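Phospholyase (Arthrobacter aurescens, PDB 5G4I) probably catalyses the pyridoxal-phosphate-dependent elimination of phosphate from small phosphorylated amines such as phosphoethanolamine, using a class III transaminase fold. Local coordinates at residues P274-M279 with V292-E297. Residues are numbered along the deposited sequence; the frame is centred on the assembly and turned at random.
Sequences PELVTM and VVTTAE
The carbonyl of E275 is the flat group that a side chain meets here: T294 OG1 donates to E275 O at 2.8 Å, coming in 23° from the carbonyl plane with a C=O...donor angle of 154°. The torsion that places OG1 there sets it anti to the threonine's own N (chi1 -165°). Next along, backbone takes over from side chain, and V277 and V293 exchange two bonds, V277 N to V293 O at 2.9 Å and V293 N to V277 O at 2.8 Å. Above and below this hydrogen-bonded pair lie the two faces of the sheet: L276, T278, V292 and T294 send their side chains to one, V277 and V293 to the other. On the first face L276 CD2 lies 3.8 Å from V292 CG1 and also flanks T294, whose side chain runs beside the leucine in the same direction. On the second, M279 bends at chi3 and brings its CE methyl 4.0 Å from V293 CG2. A valine in place of T294 would probably leave E275 O without this donor and the start of strand 276-279 less firmly held. E275's carboxylate turns to R242 and V248, while T278 OG1 bonds N124, a residue of the pyridoxal phosphate pocket. Strand 290-294 continues the sheet through backbone bonds from V292 to F115 and from T294 to E112. The two strands form a beta hairpin whose connection carries K281, another pocket residue; 290-294 is the strand that runs antiparallel to both neighbours in the seven-stranded sheet characteristic of fold-type I pyridoxal phosphate enzymes.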
loop_
_atom_site.group_PDB
_atom_site.type_symbol
_atom_site.label_atom_id
_atom_site.label_comp_id
_atom_site.label_asym_id
_atom_site.label_seq_id
_atom_site.Cartn_x
_atom_site.Cartn_y
_atom_site.Cartn_z
ATOM N N PRO A 274 -7.510 17.988 -14.257
ATOM C CA PRO A 274 -8.193 17.181 -13.242
ATOM C C PRO A 274 -8.151 17.757 -11.836
ATOM O O PRO A 274 -7.185 18.462 -11.462
ATOM C CB PRO A 274 -7.428 15.832 -13.286
ATOM C CG PRO A 274 -6.539 15.917 -14.379
ATOM C CD PRO A 274 -6.274 17.357 -14.734
ATOM N N GLU A 275 -9.145 17.403 -11.000
ATOM C CA GLU A 275 -9.167 17.717 -9.602
ATOM C C GLU A 275 -8.223 16.817 -8.750
ATOM O O GLU A 275 -7.789 17.205 -7.665
ATOM C CB GLU A 275 -10.540 17.701 -8.957
ATOM C CG GLU A 275 -11.502 18.733 -9.537
ATOM C CD GLU A 275 -12.322 18.242 -10.721
ATOM O OE1 GLU A 275 -11.979 17.288 -11.472
ATOM O OE2 GLU A 275 -13.422 18.892 -11.001
ATOM N N LEU A 276 -8.011 15.587 -9.281
ATOM C CA LEU A 276 -7.241 14.555 -8.559
ATOM C C LEU A 276 -6.359 13.846 -9.597
ATOM O O LEU A 276 -6.801 13.532 -10.720
ATOM C CB LEU A 276 -8.232 13.456 -8.007
ATOM C CG LEU A 276 -9.118 13.946 -6.794
ATOM C CD1 LEU A 276 -10.475 13.184 -6.741
ATOM C CD2 LEU A 276 -8.354 13.838 -5.503
ATOM N N VAL A 277 -5.092 13.637 -9.171
ATOM C CA VAL A 277 -4.051 12.947 -10.025
ATOM C C VAL A 277 -3.387 11.865 -9.171
ATOM O O VAL A 277 -2.928 12.159 -8.073
ATOM C CB VAL A 277 -2.988 13.941 -10.597
ATOM C CG1 VAL A 277 -2.007 13.191 -11.457
ATOM C CG2 VAL A 277 -3.651 15.045 -11.375
ATOM N N THR A 278 -3.426 10.625 -9.665
ATOM C CA THR A 278 -2.804 9.491 -8.897
ATOM C C THR A 278 -1.550 9.010 -9.645
ATOM O O THR A 278 -1.410 9.118 -10.852
ATOM C CB THR A 278 -3.832 8.349 -8.703
ATOM O OG1 THR A 278 -4.255 7.908 -9.986
ATOM C CG2 THR A 278 -5.047 8.813 -7.891
ATOM N N MET A 279 -0.626 8.413 -8.887
ATOM C CA MET A 279 0.675 7.994 -9.445
ATOM C C MET A 279 1.225 6.843 -8.575
ATOM O O MET A 279 0.809 6.576 -7.435
ATOM C CB MET A 279 1.597 9.181 -9.572
ATOM C CG MET A 279 1.911 9.761 -8.300
ATOM S SD MET A 279 2.679 11.481 -8.424
ATOM C CE MET A 279 1.683 12.342 -9.078
ATOM N N VAL A 292 -1.518 10.902 -4.263
ATOM C CA VAL A 292 -2.695 11.613 -4.799
ATOM C C VAL A 292 -2.324 13.140 -4.715
ATOM O O VAL A 292 -2.045 13.680 -3.624
ATOM C CB VAL A 292 -3.930 11.361 -3.934
ATOM C CG1 VAL A 292 -5.106 12.182 -4.514
ATOM C CG2 VAL A 292 -4.262 9.911 -3.808
ATOM N N VAL A 293 -2.266 13.818 -5.859
ATOM C CA VAL A 293 -2.091 15.301 -5.948
ATOM C C VAL A 293 -3.479 15.940 -6.185
ATOM O O VAL A 293 -4.292 15.422 -6.989
ATOM C CB VAL A 293 -1.020 15.669 -7.019
ATOM C CG1 VAL A 293 -1.079 17.179 -7.368
ATOM C CG2 VAL A 293 0.360 15.205 -6.587
ATOM N N THR A 294 -3.799 16.991 -5.411
ATOM C CA THR A 294 -5.155 17.560 -5.427
ATOM C C THR A 294 -5.108 19.056 -5.087
ATOM O O THR A 294 -4.012 19.674 -5.025
ATOM C CB THR A 294 -6.123 16.709 -4.602
ATOM O OG1 THR A 294 -7.516 17.072 -4.907
ATOM C CG2 THR A 294 -5.884 16.834 -3.104
ATOM N N THR A 295 -6.316 19.644 -4.948
ATOM C CA THR A 295 -6.456 21.052 -4.649
ATOM C C THR A 295 -6.431 21.285 -3.129
ATOM O O THR A 295 -6.668 20.424 -2.282
ATOM C CB THR A 295 -7.792 21.570 -5.228
ATOM O OG1 THR A 295 -8.892 21.000 -4.482
ATOM C CG2 THR A 295 -7.942 21.301 -6.650
ATOM N N ALA A 296 -6.155 22.530 -2.741
ATOM C CA ALA A 296 -6.246 22.938 -1.344
ATOM C C ALA A 296 -7.630 22.737 -0.733
ATOM O O ALA A 296 -7.724 22.201 0.381
ATOM C CB ALA A 296 -5.845 24.399 -1.196
ATOM N N GLU A 297 -8.679 23.091 -1.435
ATOM C CA GLU A 297 -10.014 22.880 -0.940
ATOM C C GLU A 297 -10.326 21.406 -0.650
ATOM O O GLU A 297 -10.856 21.076 0.384
ATOM C CB GLU A 297 -11.002 23.442 -1.958
ATOM C CG GLU A 297 -12.473 23.014 -1.797
ATOM C CD GLU A 297 -13.304 23.241 -3.071
ATOM O OE1 GLU A 297 -13.596 24.442 -3.335
ATOM O OE2 GLU A 297 -13.602 22.241 -3.804
#